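Local coordinates for protein ABC-type metal ion transport system, periplasmic component (Vibrio vulnificus, PDB 3K2D) that probably serves as the substrate-binding lipoprotein of an ABC importer, holding methionine between two alpha/beta lobes, and activates Toll-like receptor 2, at residues A[107-112]-A[170-175]. The protein carries 4 engineered substitutions. Numbering follows the deposited sequence.
Sequences RIAVPN and ALSIIN
The carbonyl of Leu171 receives the backbone N-H of Ala109, with Ala109 N 2.9 Å from Leu171 O. That oxygen also draws in a CA-H...O contact from Ile108. Ala109 then gives its own carbonyl to the next step: Ile173 N lies 3.0 Å from Ala109 O on a straighter path, 163° at the hydrogen, and the CA of Ser172 approaches the same oxygen. One residue thus binds the partner strand through both its N-H and its C=O, as parallel pairing requires, while Ala170 N closes the start of the pair on Arg107 O. Strands 107-111 and 171-174 run at 12° to each other inside the mixed sheet of one alpha/beta lobe of this periplasmic-binding-protein fold, and strand 153-157 flanks the other edge of 107-111. On one face the branched apolar residues Ile108 and Leu171 suit a buried layer. With CG1 anti to the carbonyl carbon (chi1 -70°), Ile108 has its CG2 methyl anti to the backbone N, 4.2 Å from Leu171 CD2. The opposite face carries smaller groups, Ala109 and Ser172, beneath helix 162-165. Ser172 OG sits 3.3 Å from Ala109 CB, and its polarity is met by a hydrogen bond to Ser165. Pro111, with no N-H to offer, suits the place where the pairing ends; its CD rests 3.5 Å from Ile173 O. Just beyond strand 171-174, Asn175 lies in the methionine pocket, its side chain about 3 Å from the bound ligand at the nearest atoms and against Asn116 of helix 114-126, another pocket residue.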
loop_
_atom_site.group_PDB
_atom_site.type_symbol
_atom_site.label_atom_id
_atom_site.label_comp_id
_atom_site.label_asym_id
_atom_site.label_seq_id
_atom_site.Cartn_x
_atom_site.Cartn_y
_atom_site.Cartn_z
ATOM N N ARG A 107 2.335 -18.715 -14.462
ATOM C CA ARG A 107 2.793 -18.288 -13.150
ATOM C C ARG A 107 2.216 -16.896 -12.903
ATOM O O ARG A 107 2.271 -16.035 -13.773
ATOM C CB ARG A 107 4.328 -18.236 -13.135
ATOM C CG ARG A 107 5.002 -19.157 -12.122
ATOM C CD ARG A 107 6.181 -19.933 -12.733
ATOM N NE ARG A 107 7.222 -19.064 -13.274
ATOM C CZ ARG A 107 8.220 -18.538 -12.564
ATOM N NH1 ARG A 107 8.332 -18.796 -11.268
ATOM N NH2 ARG A 107 9.099 -17.733 -13.152
ATOM N N ILE A 108 1.638 -16.692 -11.727
ATOM C CA ILE A 108 1.083 -15.393 -11.358
ATOM C C ILE A 108 1.757 -14.951 -10.065
ATOM O O ILE A 108 1.660 -15.628 -9.039
ATOM C CB ILE A 108 -0.456 -15.459 -11.144
ATOM C CG1 ILE A 108 -1.156 -15.675 -12.489
ATOM C CG2 ILE A 108 -0.944 -14.189 -10.473
ATOM C CD1 ILE A 108 -2.663 -15.624 -12.428
ATOM N N ALA A 109 2.447 -13.819 -10.120
ATOM C CA ALA A 109 3.142 -13.302 -8.946
ATOM C C ALA A 109 2.243 -12.401 -8.088
ATOM O O ALA A 109 1.462 -11.606 -8.615
ATOM C CB ALA A 109 4.390 -12.545 -9.378
ATOM N N VAL A 110 2.366 -12.543 -6.766
ATOM C CA VAL A 110 1.589 -11.762 -5.795
ATOM C C VAL A 110 2.462 -11.444 -4.572
ATOM O O VAL A 110 3.496 -12.071 -4.353
ATOM C CB VAL A 110 0.336 -12.551 -5.283
ATOM C CG1 VAL A 110 -0.472 -13.087 -6.456
ATOM C CG2 VAL A 110 0.764 -13.696 -4.378
ATOM N N PRO A 111 2.067 -10.440 -3.773
ATOM C CA PRO A 111 2.861 -10.107 -2.586
ATOM C C PRO A 111 2.762 -11.235 -1.558
ATOM O O PRO A 111 1.808 -12.011 -1.581
ATOM C CB PRO A 111 2.247 -8.800 -2.107
ATOM C CG PRO A 111 0.865 -8.829 -2.673
ATOM C CD PRO A 111 1.058 -9.404 -4.035
ATOM N N ASN A 112 3.747 -11.333 -0.667
ATOM C CA ASN A 112 3.752 -12.412 0.311
ATOM C C ASN A 112 3.347 -12.094 1.745
ATOM O O ASN A 112 3.158 -13.013 2.541
ATOM C CB ASN A 112 5.113 -13.113 0.318
ATOM C CG ASN A 112 6.254 -12.169 0.591
ATOM O OD1 ASN A 112 6.051 -11.012 0.946
ATOM N ND2 ASN A 112 7.473 -12.668 0.433
ATOM N N ALA A 170 3.675 -14.623 -16.022
ATOM C CA ALA A 170 2.670 -14.206 -16.985
ATOM C C ALA A 170 1.938 -12.948 -16.537
ATOM O O ALA A 170 1.514 -12.131 -17.363
ATOM C CB ALA A 170 1.673 -15.330 -17.208
ATOM N N LEU A 171 1.803 -12.779 -15.227
ATOM C CA LEU A 171 1.085 -11.629 -14.702
ATOM C C LEU A 171 1.364 -11.431 -13.211
ATOM O O LEU A 171 1.515 -12.396 -12.467
ATOM C CB LEU A 171 -0.413 -11.835 -14.972
ATOM C CG LEU A 171 -1.446 -10.786 -14.563
ATOM C CD1 LEU A 171 -2.614 -10.838 -15.532
ATOM C CD2 LEU A 171 -1.905 -11.033 -13.122
ATOM N N SER A 172 1.429 -10.177 -12.782
ATOM C CA SER A 172 1.710 -9.861 -11.387
ATOM C C SER A 172 0.790 -8.809 -10.802
ATOM O O SER A 172 0.526 -7.785 -11.424
ATOM C CB SER A 172 3.142 -9.348 -11.233
ATOM O OG SER A 172 4.086 -10.250 -11.770
ATOM N N ILE A 173 0.307 -9.071 -9.594
ATOM C CA ILE A 173 -0.537 -8.123 -8.882
ATOM C C ILE A 173 0.462 -7.313 -8.060
ATOM O O ILE A 173 1.129 -7.847 -7.174
ATOM C CB ILE A 173 -1.560 -8.857 -7.988
ATOM C CG1 ILE A 173 -2.618 -9.516 -8.889
ATOM C CG2 ILE A 173 -2.208 -7.883 -7.005
ATOM C CD1 ILE A 173 -3.640 -10.360 -8.153
ATOM N N ILE A 174 0.580 -6.029 -8.384
ATOM C CA ILE A 174 1.541 -5.149 -7.734
ATOM C C ILE A 174 0.890 -3.978 -7.019
ATOM O O ILE A 174 -0.019 -3.355 -7.564
ATOM C CB ILE A 174 2.512 -4.564 -8.785
ATOM C CG1 ILE A 174 3.093 -5.692 -9.643
ATOM C CG2 ILE A 174 3.612 -3.775 -8.102
ATOM C CD1 ILE A 174 3.979 -5.217 -10.794
ATOM N N ASN A 175 1.358 -3.683 -5.803
ATOM C CA ASN A 175 0.855 -2.547 -5.031
ATOM C C ASN A 175 1.199 -1.318 -5.881
ATOM O O ASN A 175 2.278 -1.261 -6.479
ATOM C CB ASN A 175 1.588 -2.438 -3.680
ATOM C CG ASN A 175 1.337 -3.628 -2.764
ATOM O OD1 ASN A 175 0.300 -3.718 -2.106
ATOM N ND2 ASN A 175 2.287 -4.550 -2.720
#